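Local coordinates for protein toluene, o-xylene monooxygenase oxygenase subunit (Pseudomonas stutzeri, PDB 2INC) that probably acts as a non-catalytic oxygenase component of the multicomponent toluene/o-xylene monooxygenase, which hydroxylates aromatic hydrocarbons, at residues A127-P140 / L203-N216. Numbering follows the deposited sequence.
Sequences ALQMGSVYIHQIAP and LIAWDWGEAFTAIN
Two antiparallel helices of the ferritin-like helical bundle meet here, 127-138 and 208-216, together with the loop 203-207 that leads into the second. Their axes approach to 9.6 Å and their directions differ by 153°. Ile-135 is the central knob: it sits in the hole formed by Ala-211, Phe-212, Ile-215 and Asn-216. Ile-135 CG1 is anti to the carbonyl carbon, and the extended chain (chi2 168°) carries Ile-135 CD1 to 3.8 Å from Ile-215 CB. One turn earlier, Gly-131 presents bare backbone. Leu-203 CD2 lies 3.6 Å from Gly-131 N, and Ile-215 CD1 comes over Gly-131 CA.

Tyr-134 bridges to the loop. Tyr-134 OH donates to Trp-206 O at 2.6 Å, in the carbonyl plane and on a lone pair. The edge of the Trp-206 indole, led by CE3, points at the Tyr-134 face in a T-shaped stack, with planes at 74°. Trp-50 NE1 also hydrogen-bonds to the Tyr-134 hydroxyl.

Where helix 127-138 ends, Pro-140 lies over the six-membered ring of Trp-208. Pro-140 CD stands 3.5 Å from the centroid of the Trp-208 six-membered ring, almost on the normal, as a CH-pi contact. Ile-138 CG2 packs 3.5 Å from Trp-208 CB. Replacing Trp-208 by an alanine would probably leave Pro-140 without its aromatic floor and open a gap beside the helix end. Next to it, Asp-207 N-caps helix 208-216, with Asp-207 OD2 accepting from Glu-210 N at 3.1 Å and, weakly, from Gly-209 N.

The interface is thus mainly apolar and buried. Its single direct hydrogen bond between the segments ties the loop carbonyl to a tyrosine. Trp-206 and Trp-208 pack the loop and the helix start against Tyr-134, Ile-138 and Pro-140, consistent with apolar burial holding the two segments together.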
ATOM      1  N   ALA B 127     -10.378 -34.162   3.166  1.00 30.14           N
ATOM      2  CA  ALA B 127     -11.718 -34.507   3.666  1.00 29.09           C
ATOM      3  C   ALA B 127     -12.146 -33.497   4.737  1.00 28.88           C
ATOM      4  O   ALA B 127     -13.301 -33.118   4.781  1.00 30.34           O
ATOM      5  CB  ALA B 127     -11.720 -35.930   4.249  1.00 29.12           C
ATOM      6  N   LEU B 128     -11.212 -32.997   5.535  1.00 28.82           N
ATOM      7  CA  LEU B 128     -11.565 -31.951   6.499  1.00 28.81           C
ATOM      8  C   LEU B 128     -11.899 -30.634   5.801  1.00 29.90           C
ATOM      9  O   LEU B 128     -12.791 -29.871   6.264  1.00 30.91           O
ATOM     10  CB  LEU B 128     -10.426 -31.734   7.500  1.00 30.01           C
ATOM     11  CG  LEU B 128     -10.126 -32.854   8.499  1.00 29.35           C
ATOM     12  CD1 LEU B 128      -8.931 -32.394   9.351  1.00 33.63           C
ATOM     13  CD2 LEU B 128     -11.342 -33.132   9.353  1.00 30.19           C
ATOM     14  N   GLN B 129     -11.136 -30.306   4.761  1.00 29.93           N
ATOM     15  CA  GLN B 129     -11.373 -29.140   3.908  1.00 29.95           C
ATOM     16  C   GLN B 129     -12.786 -29.201   3.377  1.00 30.35           C
ATOM     17  O   GLN B 129     -13.511 -28.240   3.413  1.00 30.34           O
ATOM     18  CB  GLN B 129     -10.377 -29.193   2.750  1.00 28.10           C
ATOM     19  CG  GLN B 129     -10.452 -28.008   1.755  1.00 28.37           C
ATOM     20  CD  GLN B 129      -9.420 -28.165   0.691  1.00 31.63           C
ATOM     21  OE1 GLN B 129      -8.463 -28.923   0.879  1.00 30.99           O
ATOM     22  NE2 GLN B 129      -9.618 -27.488  -0.466  1.00 32.53           N
ATOM     23  N   MET B 130     -13.190 -30.350   2.861  1.00 31.49           N
ATOM     24  CA  MET B 130     -14.557 -30.532   2.406  1.00 32.19           C
ATOM     25  C   MET B 130     -15.591 -30.407   3.524  1.00 32.80           C
ATOM     26  O   MET B 130     -16.668 -29.802   3.345  1.00 32.46           O
ATOM     27  CB  MET B 130     -14.690 -31.922   1.789  1.00 32.15           C
ATOM     28  CG  MET B 130     -13.911 -32.031   0.491  1.00 34.05           C
ATOM     29  SD  MET B 130     -13.871 -33.796   0.023  1.00 36.48           S
ATOM     30  CE  MET B 130     -15.586 -34.112  -0.441  1.00 36.41           C
ATOM     31  N   GLY B 131     -15.276 -30.994   4.673  1.00 31.80           N
ATOM     32  CA  GLY B 131     -16.136 -30.907   5.882  1.00 31.38           C
ATOM     33  C   GLY B 131     -16.407 -29.499   6.299  1.00 31.03           C
ATOM     34  O   GLY B 131     -17.568 -29.089   6.463  1.00 28.51           O
ATOM     35  N   SER B 132     -15.350 -28.719   6.464  1.00 30.52           N
ATOM     36  CA  SER B 132     -15.529 -27.347   6.902  1.00 29.92           C
ATOM     37  C   SER B 132     -16.133 -26.416   5.844  1.00 30.17           C
ATOM     38  O   SER B 132     -16.825 -25.433   6.193  1.00 30.75           O
ATOM     39  CB  SER B 132     -14.204 -26.760   7.474  1.00 30.40           C
ATOM     40  OG  SER B 132     -13.226 -26.745   6.437  1.00 31.21           O
ATOM     41  N   VAL B 133     -15.960 -26.737   4.553  1.00 28.31           N
ATOM     42  CA  VAL B 133     -16.524 -25.875   3.528  1.00 29.41           C
ATOM     43  C   VAL B 133     -18.019 -26.228   3.361  1.00 30.22           C
ATOM     44  O   VAL B 133     -18.805 -25.414   2.869  1.00 29.58           O
ATOM     45  CB  VAL B 133     -15.741 -25.973   2.164  1.00 30.12           C
ATOM     46  CG1 VAL B 133     -16.200 -27.100   1.372  1.00 29.35           C
ATOM     47  CG2 VAL B 133     -15.764 -24.620   1.393  1.00 29.99           C
ATOM     48  N   TYR B 134     -18.403 -27.434   3.778  1.00 29.09           N
ATOM     49  CA  TYR B 134     -19.848 -27.700   3.896  1.00 29.72           C
ATOM     50  C   TYR B 134     -20.464 -26.902   5.036  1.00 28.84           C
ATOM     51  O   TYR B 134     -21.508 -26.240   4.832  1.00 29.85           O
ATOM     52  CB  TYR B 134     -20.207 -29.187   3.922  1.00 30.36           C
ATOM     53  CG  TYR B 134     -21.699 -29.320   4.072  1.00 30.77           C
ATOM     54  CD1 TYR B 134     -22.270 -29.648   5.328  1.00 28.93           C
ATOM     55  CD2 TYR B 134     -22.544 -28.985   3.027  1.00 32.99           C
ATOM     56  CE1 TYR B 134     -23.663 -29.718   5.474  1.00 30.37           C
ATOM     57  CE2 TYR B 134     -23.975 -29.044   3.183  1.00 32.40           C
ATOM     58  CZ  TYR B 134     -24.482 -29.410   4.407  1.00 30.31           C
ATOM     59  OH  TYR B 134     -25.874 -29.448   4.548  1.00 32.66           O
ATOM     60  N   ILE B 135     -19.808 -26.840   6.187  1.00 28.97           N
ATOM     61  CA  ILE B 135     -20.340 -25.970   7.296  1.00 29.87           C
ATOM     62  C   ILE B 135     -20.542 -24.530   6.812  1.00 29.97           C
ATOM     63  O   ILE B 135     -21.583 -23.897   7.079  1.00 32.15           O
ATOM     64  CB  ILE B 135     -19.441 -26.057   8.545  1.00 27.44           C
ATOM     65  CG1 ILE B 135     -19.479 -27.515   9.028  1.00 27.74           C
ATOM     66  CG2 ILE B 135     -19.833 -25.019   9.685  1.00 31.08           C
ATOM     67  CD1 ILE B 135     -18.434 -27.984  10.101  1.00 30.53           C
ATOM     68  N   HIS B 136     -19.542 -24.005   6.112  1.00 29.67           N
ATOM     69  CA  HIS B 136     -19.628 -22.671   5.511  1.00 30.00           C
ATOM     70  C   HIS B 136     -20.987 -22.421   4.905  1.00 29.46           C
ATOM     71  O   HIS B 136     -21.620 -21.412   5.201  1.00 30.67           O
ATOM     72  CB  HIS B 136     -18.528 -22.528   4.438  1.00 28.68           C
ATOM     73  CG  HIS B 136     -18.668 -21.315   3.580  1.00 31.18           C
ATOM     74  ND1 HIS B 136     -17.702 -20.339   3.519  1.00 33.99           N
ATOM     75  CD2 HIS B 136     -19.672 -20.904   2.770  1.00 33.55           C
ATOM     76  CE1 HIS B 136     -18.089 -19.396   2.672  1.00 35.65           C
ATOM     77  NE2 HIS B 136     -19.286 -19.713   2.213  1.00 35.94           N
ATOM     78  N   GLN B 137     -21.415 -23.302   4.000  1.00 30.01           N
ATOM     79  CA  GLN B 137     -22.520 -22.990   3.109  1.00 30.24           C
ATOM     80  C   GLN B 137     -23.905 -23.256   3.761  1.00 31.36           C
ATOM     81  O   GLN B 137     -24.934 -22.803   3.248  1.00 31.69           O
ATOM     82  CB  GLN B 137     -22.342 -23.739   1.778  1.00 30.68           C
ATOM     83  CG  GLN B 137     -22.486 -25.220   1.866  1.00 31.54           C
ATOM     84  CD  GLN B 137     -21.827 -25.922   0.677  1.00 34.28           C
ATOM     85  OE1 GLN B 137     -20.596 -26.167   0.636  1.00 37.52           O
ATOM     86  NE2 GLN B 137     -22.607 -26.251  -0.254  1.00 27.13           N
ATOM     87  N   ILE B 138     -23.947 -23.951   4.893  1.00 30.59           N
ATOM     88  CA  ILE B 138     -25.252 -24.237   5.553  1.00 31.31           C
ATOM     89  C   ILE B 138     -25.387 -23.528   6.928  1.00 32.04           C
ATOM     90  O   ILE B 138     -26.478 -23.544   7.517  1.00 33.13           O
ATOM     91  CB  ILE B 138     -25.408 -25.776   5.674  1.00 31.47           C
ATOM     92  CG1 ILE B 138     -26.854 -26.279   5.883  1.00 28.94           C
ATOM     93  CG2 ILE B 138     -24.447 -26.326   6.741  1.00 32.26           C
ATOM     94  CD1 ILE B 138     -27.860 -25.940   4.737  1.00 29.76           C
ATOM     95  N   ALA B 139     -24.329 -22.903   7.428  1.00 31.32           N
ATOM     96  CA  ALA B 139     -24.460 -22.178   8.726  1.00 32.75           C
ATOM     97  C   ALA B 139     -25.502 -21.051   8.627  1.00 32.69           C
ATOM     98  O   ALA B 139     -25.638 -20.411   7.569  1.00 31.07           O
ATOM     99  CB  ALA B 139     -23.117 -21.573   9.174  1.00 32.31           C
ATOM    100  N   PRO B 140     -26.229 -20.771   9.748  1.00 33.95           N
ATOM    101  CA  PRO B 140     -27.243 -19.716   9.705  1.00 33.51           C
ATOM    102  C   PRO B 140     -26.860 -18.231   9.940  1.00 33.92           C
ATOM    103  O   PRO B 140     -27.775 -17.407  10.046  1.00 35.25           O
ATOM    104  CB  PRO B 140     -28.212 -20.149  10.808  1.00 33.71           C
ATOM    105  CG  PRO B 140     -27.296 -20.786  11.835  1.00 35.61           C
ATOM    106  CD  PRO B 140     -26.189 -21.439  11.075  1.00 33.54           C
ATOM    107  N   LEU B 203     -19.038 -36.671   6.625  1.00 33.10           N
ATOM    108  CA  LEU B 203     -19.255 -35.857   5.445  1.00 32.73           C
ATOM    109  C   LEU B 203     -20.669 -35.880   4.888  1.00 32.88           C
ATOM    110  O   LEU B 203     -20.994 -35.074   3.988  1.00 32.87           O
ATOM    111  CB  LEU B 203     -18.230 -36.211   4.340  1.00 32.61           C
ATOM    112  CG  LEU B 203     -16.799 -35.698   4.649  1.00 33.05           C
ATOM    113  CD1 LEU B 203     -15.894 -36.183   3.495  1.00 32.39           C
ATOM    114  CD2 LEU B 203     -16.830 -34.234   4.677  1.00 35.82           C
ATOM    115  N   ILE B 204     -21.493 -36.820   5.358  1.00 32.53           N
ATOM    116  CA  ILE B 204     -22.901 -36.852   4.938  1.00 32.91           C
ATOM    117  C   ILE B 204     -23.874 -36.460   6.042  1.00 33.69           C
ATOM    118  O   ILE B 204     -25.108 -36.652   5.925  1.00 33.21           O
ATOM    119  CB  ILE B 204     -23.262 -38.172   4.216  1.00 33.64           C
ATOM    120  CG1 ILE B 204     -23.178 -39.369   5.158  1.00 34.94           C
ATOM    121  CG2 ILE B 204     -22.333 -38.345   2.986  1.00 34.24           C
ATOM    122  CD1 ILE B 204     -23.740 -40.630   4.552  1.00 37.68           C
ATOM    123  N   ALA B 205     -23.353 -35.838   7.098  1.00 32.88           N
ATOM    124  CA  ALA B 205     -24.210 -35.289   8.153  1.00 33.66           C
ATOM    125  C   ALA B 205     -24.627 -33.845   7.741  1.00 34.52           C
ATOM    126  O   ALA B 205     -23.839 -32.910   7.969  1.00 33.45           O
ATOM    127  CB  ALA B 205     -23.406 -35.223   9.433  1.00 33.59           C
ATOM    128  N   TRP B 206     -25.815 -33.660   7.143  1.00 33.76           N
ATOM    129  CA  TRP B 206     -26.106 -32.409   6.430  1.00 34.07           C
ATOM    130  C   TRP B 206     -26.680 -31.293   7.302  1.00 34.64           C
ATOM    131  O   TRP B 206     -26.625 -30.110   6.940  1.00 34.17           O
ATOM    132  CB  TRP B 206     -27.030 -32.633   5.230  1.00 33.59           C
ATOM    133  CG  TRP B 206     -26.650 -33.717   4.317  1.00 31.69           C
ATOM    134  CD1 TRP B 206     -27.412 -34.813   4.003  1.00 34.17           C
ATOM    135  CD2 TRP B 206     -25.471 -33.794   3.505  1.00 33.61           C
ATOM    136  NE1 TRP B 206     -26.768 -35.579   3.053  1.00 31.91           N
ATOM    137  CE2 TRP B 206     -25.577 -34.975   2.729  1.00 31.99           C
ATOM    138  CE3 TRP B 206     -24.344 -32.963   3.341  1.00 33.41           C
ATOM    139  CZ2 TRP B 206     -24.590 -35.370   1.833  1.00 31.23           C
ATOM    140  CZ3 TRP B 206     -23.368 -33.337   2.459  1.00 31.82           C
ATOM    141  CH2 TRP B 206     -23.497 -34.550   1.697  1.00 31.97           C
ATOM    142  N   ASP B 207     -27.227 -31.669   8.451  1.00 34.75           N
ATOM    143  CA  ASP B 207     -27.760 -30.701   9.379  1.00 33.84           C
ATOM    144  C   ASP B 207     -26.619 -29.814   9.835  1.00 33.79           C
ATOM    145  O   ASP B 207     -25.569 -30.327  10.208  1.00 34.21           O
ATOM    146  CB  ASP B 207     -28.341 -31.446  10.546  1.00 34.61           C
ATOM    147  CG  ASP B 207     -28.943 -30.530  11.553  1.00 37.14           C
ATOM    148  OD1 ASP B 207     -30.177 -30.388  11.536  1.00 41.85           O
ATOM    149  OD2 ASP B 207     -28.188 -29.920  12.322  1.00 38.49           O
ATOM    150  N   TRP B 208     -26.797 -28.497   9.820  1.00 32.72           N
ATOM    151  CA  TRP B 208     -25.645 -27.638  10.089  1.00 33.22           C
ATOM    152  C   TRP B 208     -25.035 -27.907  11.453  1.00 33.96           C
ATOM    153  O   TRP B 208     -23.780 -27.954  11.593  1.00 34.24           O
ATOM    154  CB  TRP B 208     -25.959 -26.154   9.867  1.00 32.16           C
ATOM    155  CG  TRP B 208     -26.595 -25.427  11.046  1.00 33.34           C
ATOM    156  CD1 TRP B 208     -27.899 -25.293  11.297  1.00 35.01           C
ATOM    157  CD2 TRP B 208     -25.899 -24.789  12.123  1.00 31.75           C
ATOM    158  NE1 TRP B 208     -28.092 -24.575  12.470  1.00 33.79           N
ATOM    159  CE2 TRP B 208     -26.869 -24.262  12.989  1.00 33.55           C
ATOM    160  CE3 TRP B 208     -24.544 -24.591  12.413  1.00 28.99           C
ATOM    161  CZ2 TRP B 208     -26.537 -23.529  14.131  1.00 33.56           C
ATOM    162  CZ3 TRP B 208     -24.199 -23.879  13.582  1.00 35.18           C
ATOM    163  CH2 TRP B 208     -25.202 -23.380  14.427  1.00 33.87           C
ATOM    164  N   GLY B 209     -25.909 -28.105  12.451  1.00 32.80           N
ATOM    165  CA  GLY B 209     -25.444 -28.294  13.849  1.00 33.65           C
ATOM    166  C   GLY B 209     -24.783 -29.648  14.020  1.00 33.39           C
ATOM    167  O   GLY B 209     -23.782 -29.786  14.710  1.00 35.01           O
ATOM    168  N   GLU B 210     -25.335 -30.666  13.390  1.00 34.36           N
ATOM    169  CA  GLU B 210     -24.648 -31.964  13.376  1.00 34.32           C
ATOM    170  C   GLU B 210     -23.309 -31.922  12.664  1.00 34.35           C
ATOM    171  O   GLU B 210     -22.342 -32.589  13.095  1.00 32.66           O
ATOM    172  CB  GLU B 210     -25.490 -33.064  12.756  1.00 33.39           C
ATOM    173  CG  GLU B 210     -24.928 -34.400  13.237  1.00 37.36           C
ATOM    174  CD  GLU B 210     -25.727 -35.612  12.799  1.00 44.88           C
ATOM    175  OE1 GLU B 210     -26.704 -35.457  12.036  1.00 43.73           O
ATOM    176  OE2 GLU B 210     -25.361 -36.724  13.251  1.00 44.29           O
ATOM    177  N   ALA B 211     -23.253 -31.185  11.553  1.00 33.69           N
ATOM    178  CA  ALA B 211     -22.005 -31.056  10.777  1.00 33.54           C
ATOM    179  C   ALA B 211     -20.940 -30.399  11.585  1.00 34.15           C
ATOM    180  O   ALA B 211     -19.807 -30.883  11.646  1.00 34.87           O
ATOM    181  CB  ALA B 211     -22.247 -30.266   9.450  1.00 32.89           C
ATOM    182  N   PHE B 212     -21.298 -29.303  12.234  1.00 32.98           N
ATOM    183  CA  PHE B 212     -20.418 -28.670  13.178  1.00 33.13           C
ATOM    184  C   PHE B 212     -19.919 -29.611  14.279  1.00 33.31           C
ATOM    185  O   PHE B 212     -18.725 -29.617  14.609  1.00 31.91           O
ATOM    186  CB  PHE B 212     -21.111 -27.444  13.747  1.00 31.90           C
ATOM    187  CG  PHE B 212     -20.386 -26.810  14.920  1.00 34.22           C
ATOM    188  CD1 PHE B 212     -19.208 -26.098  14.731  1.00 30.26           C
ATOM    189  CD2 PHE B 212     -20.906 -26.930  16.187  1.00 34.29           C
ATOM    190  CE1 PHE B 212     -18.521 -25.525  15.795  1.00 35.22           C
ATOM    191  CE2 PHE B 212     -20.230 -26.353  17.288  1.00 34.89           C
ATOM    192  CZ  PHE B 212     -19.040 -25.641  17.071  1.00 32.38           C
ATOM    193  N   THR B 213     -20.831 -30.361  14.903  1.00 33.75           N
ATOM    194  CA  THR B 213     -20.430 -31.279  15.971  1.00 33.85           C
ATOM    195  C   THR B 213     -19.553 -32.379  15.408  1.00 33.96           C
ATOM    196  O   THR B 213     -18.443 -32.631  15.891  1.00 33.95           O
ATOM    197  CB  THR B 213     -21.684 -31.842  16.670  1.00 34.17           C
ATOM    198  OG1 THR B 213     -22.462 -30.738  17.156  1.00 34.33           O
ATOM    199  CG2 THR B 213     -21.286 -32.769  17.827  1.00 32.35           C
ATOM    200  N   ALA B 214     -20.002 -33.029  14.347  1.00 32.57           N
ATOM    201  CA  ALA B 214     -19.248 -34.130  13.842  1.00 32.53           C
ATOM    202  C   ALA B 214     -17.865 -33.712  13.379  1.00 34.87           C
ATOM    203  O   ALA B 214     -16.879 -34.403  13.692  1.00 35.97           O
ATOM    204  CB  ALA B 214     -20.040 -34.908  12.747  1.00 32.75           C
ATOM    205  N   ILE B 215     -17.757 -32.583  12.675  1.00 34.01           N
ATOM    206  CA  ILE B 215     -16.446 -32.179  12.109  1.00 33.97           C
ATOM    207  C   ILE B 215     -15.598 -31.442  13.143  1.00 34.39           C
ATOM    208  O   ILE B 215     -14.438 -31.769  13.347  1.00 34.36           O
ATOM    209  CB  ILE B 215     -16.629 -31.239  10.898  1.00 34.28           C
ATOM    210  CG1 ILE B 215     -17.398 -31.926   9.788  1.00 34.92           C
ATOM    211  CG2 ILE B 215     -15.268 -30.748  10.410  1.00 31.86           C
ATOM    212  CD1 ILE B 215     -16.682 -33.137   9.269  1.00 36.69           C
ATOM    213  N   ASN B 216     -16.176 -30.453  13.797  1.00 33.40           N
ATOM    214  CA  ASN B 216     -15.339 -29.568  14.598  1.00 33.69           C
ATOM    215  C   ASN B 216     -15.228 -30.065  16.005  1.00 34.78           C
ATOM    216  O   ASN B 216     -14.206 -29.795  16.698  1.00 34.06           O
ATOM    217  CB  ASN B 216     -15.883 -28.139  14.627  1.00 33.50           C
ATOM    218  CG  ASN B 216     -15.256 -27.249  13.518  1.00 34.59           C
ATOM    219  OD1 ASN B 216     -14.916 -27.741  12.461  1.00 33.39           O
ATOM    220  ND2 ASN B 216     -15.122 -25.955  13.780  1.00 33.12           N
TER